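Leucyl aminopeptidase (Trypanosoma brucei brucei, PDB 5NTD) probably removes leucine and similar residues from the amino termini of peptides, as a two-manganese M17 aminopeptidase whose active site is bound by the inhibitor bestatin. Local coordinates at residues 13-18 / 226-231; 24-29 / 205-210. One frame throughout, in Å; residues are numbered along the deposited sequence.

Interaction 1: residues 13-18 / 226-231; sequences SAFVQS and TEIAQG
V16 carries this contact between two helices, splaying its two methyls over neighbouring side chains of residues 226-231. With V16 CG1 anti to the backbone N (chi1 166°), that methyl lies 4.0 Å from I228 CG1, while the other branch, V16 CG2, turns to E227 and comes 3.8 Å from E227 OE1. A residue branched at CB suits this place, because it offers one methyl to each of two neighbours. The stem of E227 is part of the same surface: E227 CB sits 4.0 Å from V16 CG1, and the chain runs on extended, crossing the valine at about a right angle. Glutamate suits this exposed border, since its methylenes can cover a valine while the carboxylate stays near solvent.

I228 is buried and slides past V16 in the opposite direction. Its CG1 takes the position beside the backbone N (chi1 -72°), which brings the longer branch to the helix 6-20 side, with I228 CD1 4.4 Å from F15 CE2, obliquely placed to the ring. Isoleucine fits here as a wholly apolar side chain with one branch long enough to meet F15. That ring continues inward onto R211, A215 and L219, and I228 rests also on L212 and F320.

No hydrogen bond links the two segments. The axes of segments 13-18 and 226-231 approach to 9.3 Å and cross at -44°, an apolar helix-helix packing that sets the N-terminal helix 6-20 against helix 222-236 of the catalytic domain.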
loop_
_atom_site.group_PDB
_atom_site.type_symbol
_atom_site.label_atom_id
_atom_site.label_comp_id
_atom_site.label_asym_id
_atom_site.label_seq_id
_atom_site.Cartn_x
_atom_site.Cartn_y
_atom_site.Cartn_z
ATOM N N SER G 13 15.851 -26.242 28.645
ATOM C CA SER G 13 15.560 -27.279 29.657
ATOM C C SER G 13 14.938 -26.688 30.895
ATOM O O SER G 13 13.976 -27.226 31.436
ATOM C CB SER G 13 16.810 -28.008 30.096
ATOM O OG SER G 13 17.172 -28.919 29.082
ATOM N N ALA G 14 15.521 -25.597 31.365
ATOM C CA ALA G 14 15.005 -24.961 32.589
ATOM C C ALA G 14 13.575 -24.467 32.357
ATOM O O ALA G 14 12.710 -24.565 33.203
ATOM C CB ALA G 14 15.904 -23.836 33.010
ATOM N N PHE G 15 13.321 -23.995 31.154
ATOM C CA PHE G 15 11.987 -23.448 30.818
ATOM C C PHE G 15 10.995 -24.579 30.755
ATOM O O PHE G 15 9.870 -24.459 31.225
ATOM C CB PHE G 15 11.983 -22.646 29.485
ATOM C CG PHE G 15 10.597 -22.266 29.044
ATOM C CD1 PHE G 15 9.904 -21.273 29.721
ATOM C CD2 PHE G 15 9.977 -22.934 28.008
ATOM C CE1 PHE G 15 8.616 -20.931 29.353
ATOM C CE2 PHE G 15 8.686 -22.597 27.619
ATOM C CZ PHE G 15 8.000 -21.590 28.308
ATOM N N VAL G 16 11.415 -25.678 30.139
ATOM C CA VAL G 16 10.565 -26.896 30.094
ATOM C C VAL G 16 10.138 -27.255 31.525
ATOM O O VAL G 16 8.955 -27.446 31.828
ATOM C CB VAL G 16 11.284 -28.102 29.446
ATOM C CG1 VAL G 16 10.546 -29.421 29.716
ATOM C CG2 VAL G 16 11.363 -27.869 27.945
ATOM N N GLN G 17 11.131 -27.318 32.380
ATOM C CA GLN G 17 10.915 -27.709 33.772
ATOM C C GLN G 17 9.958 -26.743 34.469
ATOM O O GLN G 17 9.059 -27.170 35.193
ATOM C CB GLN G 17 12.243 -27.822 34.530
ATOM C CG GLN G 17 12.072 -28.466 35.915
ATOM C CD GLN G 17 13.322 -28.411 36.780
ATOM O OE1 GLN G 17 14.118 -27.468 36.719
ATOM N NE2 GLN G 17 13.519 -29.450 37.578
ATOM N N SER G 18 10.133 -25.445 34.214
ATOM C CA SER G 18 9.246 -24.411 34.813
ATOM C C SER G 18 7.776 -24.666 34.429
ATOM O O SER G 18 6.865 -24.371 35.178
ATOM C CB SER G 18 9.643 -22.995 34.362
ATOM O OG SER G 18 9.187 -22.729 33.019
ATOM N N THR G 226 6.678 -30.231 23.000
ATOM C CA THR G 226 6.618 -31.688 23.038
ATOM C C THR G 226 7.187 -32.234 24.371
ATOM O O THR G 226 6.601 -33.126 24.983
ATOM C CB THR G 226 7.373 -32.301 21.854
ATOM O OG1 THR G 226 6.721 -31.886 20.647
ATOM C CG2 THR G 226 7.364 -33.847 21.925
ATOM N N GLU G 227 8.326 -31.715 24.772
ATOM C CA GLU G 227 8.966 -32.162 26.024
ATOM C C GLU G 227 8.081 -31.877 27.215
ATOM O O GLU G 227 8.015 -32.661 28.161
ATOM C CB GLU G 227 10.316 -31.502 26.257
ATOM C CG GLU G 227 11.404 -32.068 25.372
ATOM C CD GLU G 227 12.686 -31.244 25.478
ATOM O OE1 GLU G 227 13.115 -30.981 26.632
ATOM O OE2 GLU G 227 13.260 -30.847 24.428
ATOM N N ILE G 228 7.417 -30.741 27.178
ATOM C CA ILE G 228 6.486 -30.374 28.257
ATOM C C ILE G 228 5.344 -31.385 28.345
ATOM O O ILE G 228 4.983 -31.838 29.430
ATOM C CB ILE G 228 5.946 -28.952 28.080
ATOM C CG1 ILE G 228 7.072 -27.957 28.387
ATOM C CG2 ILE G 228 4.747 -28.691 28.998
ATOM C CD1 ILE G 228 6.843 -26.579 27.802
ATOM N N ALA G 229 4.785 -31.728 27.194
ATOM C CA ALA G 229 3.728 -32.736 27.132
ATOM C C ALA G 229 4.219 -34.098 27.680
ATOM O O ALA G 229 3.536 -34.759 28.456
ATOM C CB ALA G 229 3.223 -32.903 25.720
ATOM N N GLN G 230 5.412 -34.487 27.270
ATOM C CA GLN G 230 6.042 -35.733 27.759
ATOM C C GLN G 230 6.256 -35.713 29.283
ATOM O O GLN G 230 5.973 -36.687 29.964
ATOM C CB GLN G 230 7.369 -35.976 27.057
ATOM C CG GLN G 230 7.151 -36.436 25.633
ATOM C CD GLN G 230 8.380 -36.334 24.756
ATOM O OE1 GLN G 230 9.195 -35.428 24.897
ATOM N NE2 GLN G 230 8.519 -37.269 23.840
ATOM N N GLY G 231 6.703 -34.588 29.797
ATOM C CA GLY G 231 6.871 -34.395 31.237
ATOM C C GLY G 231 5.576 -34.621 32.009
ATOM O O GLY G 231 5.547 -35.318 33.039
#

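Interaction 2: residues 24-29 / 205-210; sequences TNVCFT and STQLCQ
Q207 reaches from its helix to the loop leading into strand 26-30, and its terminal amide is held there by T24 and N25. CG stands beside the backbone N, and the chain, extended from there on, carries the amide across to T24 and N25. A glutamine suits this place because one flat group offers both an acceptor and a donor.

The N25 side chain crosses that of Q207 at about a right angle, yet the two amide planes are only 24° apart. This near-coplanarity lets an N-H of Q207 NE2 point at N25 OD1 within the plane of both groups, at 2.7 Å and with an N-H...O angle of 149°. It is a single hydrogen bond, not a reciprocal pair: N25 OD1 and Q207 OE1, both acceptors, lie 3.2 Å apart without bonding. The other end of the asparagine is used too, ND2 donating to S182 O.

T24 comes from a different direction. T24 OG1 donates to Q207 OE1 at 2.8 Å from above the carbonyl plane, 47° out of it, and at the same time accepts from V26 N at 3.0 Å, closing an ST turn. One hydroxyl thus shapes the loop and ties it to the helix, a double task that threonine can fill. A methyl of V26, CG2, lies 3.8 Å from Q207 NE2.

Further bonds fix the glutamine amide, OE1 to Y22 OH and NE2 to A158 O, so that rotation of this buried group is restrained. Immediately beyond the turn, strand 26-30 pairs in parallel with strand 183-188 at the edge of the N-terminal sheet, while L208 and C209 pack helix 196-214 against helix 314-328.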
loop_
_atom_site.group_PDB
_atom_site.type_symbol
_atom_site.label_atom_id
_atom_site.label_comp_id
_atom_site.label_asym_id
_atom_site.label_seq_id
_atom_site.Cartn_x
_atom_site.Cartn_y
_atom_site.Cartn_z
ATOM N N THR G 24 -0.016 -23.114 40.641
ATOM C CA THR G 24 -0.733 -21.846 40.675
ATOM C C THR G 24 -0.460 -21.039 41.939
ATOM O O THR G 24 -0.085 -21.558 42.942
ATOM C CB THR G 24 -2.247 -22.013 40.571
ATOM O OG1 THR G 24 -2.887 -20.713 40.556
ATOM C CG2 THR G 24 -2.794 -22.827 41.746
ATOM N N ASN G 25 -0.650 -19.749 41.831
ATOM C CA ASN G 25 -0.513 -18.821 42.954
ATOM C C ASN G 25 -1.857 -18.571 43.648
ATOM O O ASN G 25 -1.946 -17.763 44.568
ATOM C CB ASN G 25 -0.014 -17.448 42.444
ATOM C CG ASN G 25 -1.024 -16.815 41.486
ATOM O OD1 ASN G 25 -1.494 -17.492 40.591
ATOM N ND2 ASN G 25 -1.382 -15.568 41.692
ATOM N N VAL G 26 -2.911 -19.201 43.158
ATOM C CA VAL G 26 -4.270 -18.942 43.670
ATOM C C VAL G 26 -4.742 -20.088 44.549
ATOM O O VAL G 26 -4.593 -21.260 44.211
ATOM C CB VAL G 26 -5.288 -18.742 42.519
ATOM C CG1 VAL G 26 -6.645 -18.266 43.039
ATOM C CG2 VAL G 26 -4.765 -17.729 41.510
ATOM N N CYS G 27 -5.347 -19.731 45.662
ATOM C CA CYS G 27 -6.088 -20.705 46.485
ATOM C C CYS G 27 -7.480 -20.161 46.791
ATOM O O CYS G 27 -7.794 -19.015 46.534
ATOM C CB CYS G 27 -5.357 -21.055 47.777
ATOM S SG CYS G 27 -5.027 -19.615 48.803
ATOM N N PHE G 28 -8.341 -21.049 47.263
ATOM C CA PHE G 28 -9.764 -20.753 47.409
ATOM C C PHE G 28 -10.254 -21.189 48.779
ATOM O O PHE G 28 -9.941 -22.269 49.263
ATOM C CB PHE G 28 -10.590 -21.450 46.322
ATOM C CG PHE G 28 -10.128 -21.117 44.939
ATOM C CD1 PHE G 28 -9.110 -21.853 44.336
ATOM C CD2 PHE G 28 -10.654 -20.013 44.264
ATOM C CE1 PHE G 28 -8.646 -21.530 43.065
ATOM C CE2 PHE G 28 -10.212 -19.705 42.996
ATOM C CZ PHE G 28 -9.194 -20.463 42.390
ATOM N N THR G 29 -11.095 -20.346 49.351
ATOM C CA THR G 29 -11.758 -20.669 50.590
ATOM C C THR G 29 -13.077 -19.942 50.644
ATOM O O THR G 29 -13.567 -19.424 49.625
ATOM C CB THR G 29 -10.850 -20.358 51.803
ATOM O OG1 THR G 29 -11.457 -20.859 53.011
ATOM C CG2 THR G 29 -10.566 -18.863 51.952
ATOM N N SER G 205 -4.472 -24.697 35.186
ATOM C CA SER G 205 -4.542 -24.913 33.734
ATOM C C SER G 205 -4.695 -23.585 32.964
ATOM O O SER G 205 -4.102 -23.401 31.919
ATOM C CB SER G 205 -5.653 -25.865 33.368
ATOM O OG SER G 205 -5.187 -27.212 33.440
ATOM N N THR G 206 -5.495 -22.668 33.497
ATOM C CA THR G 206 -5.617 -21.335 32.908
ATOM C C THR G 206 -4.237 -20.641 32.827
ATOM O O THR G 206 -3.872 -20.065 31.812
ATOM C CB THR G 206 -6.542 -20.451 33.724
ATOM O OG1 THR G 206 -7.848 -21.018 33.704
ATOM C CG2 THR G 206 -6.621 -19.019 33.143
ATOM N N GLN G 207 -3.481 -20.755 33.918
ATOM C CA GLN G 207 -2.175 -20.097 34.054
ATOM C C GLN G 207 -1.059 -20.790 33.292
ATOM O O GLN G 207 -0.183 -20.135 32.744
ATOM C CB GLN G 207 -1.783 -19.937 35.493
ATOM C CG GLN G 207 -2.690 -18.945 36.199
ATOM C CD GLN G 207 -2.355 -18.778 37.668
ATOM O OE1 GLN G 207 -1.727 -19.657 38.280
ATOM N NE2 GLN G 207 -2.797 -17.679 38.242
ATOM N N LEU G 208 -1.105 -22.107 33.226
ATOM C CA LEU G 208 -0.146 -22.845 32.374
ATOM C C LEU G 208 -0.384 -22.470 30.904
ATOM O O LEU G 208 0.546 -22.258 30.156
ATOM C CB LEU G 208 -0.274 -24.352 32.554
ATOM C CG LEU G 208 0.614 -25.192 31.657
ATOM C CD1 LEU G 208 2.077 -24.846 31.853
ATOM C CD2 LEU G 208 0.404 -26.673 31.948
ATOM N N CYS G 209 -1.647 -22.440 30.522
ATOM C CA CYS G 209 -2.057 -22.067 29.164
ATOM C C CYS G 209 -1.545 -20.665 28.849
ATOM O O CYS G 209 -0.890 -20.429 27.834
ATOM C CB CYS G 209 -3.552 -22.127 29.031
ATOM S SG CYS G 209 -4.163 -21.787 27.355
ATOM N N GLN G 210 -1.760 -19.771 29.799
ATOM C CA GLN G 210 -1.238 -18.395 29.713
ATOM C C GLN G 210 0.270 -18.370 29.527
ATOM O O GLN G 210 0.819 -17.632 28.687
ATOM C CB GLN G 210 -1.620 -17.606 30.942
ATOM C CG GLN G 210 -1.406 -16.123 30.806
ATOM C CD GLN G 210 -1.446 -15.423 32.160
ATOM O OE1 GLN G 210 -2.351 -14.653 32.444
ATOM N NE2 GLN G 210 -0.431 -15.667 32.980
#

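Overall arrangement
The centres of interactions 1 and 2 lie 18 Å apart, and their nearest atoms come within about 5 Å without touching. Along the chain the order is 13-18, 24-29, 205-210, 226-231, so both segments of interaction 2 fall between those of interaction 1. Helix 6-20 and strand 26-30 are consecutive elements, as are helices 196-214 and 222-236. The strand lies at the edge of the six-stranded N-terminal sheet, whereas helix 222-236 belongs to the catalytic part, with its nine-stranded sheet and manganese site. Together the contacts fasten the beginning of the chain to helices at or near the catalytic part.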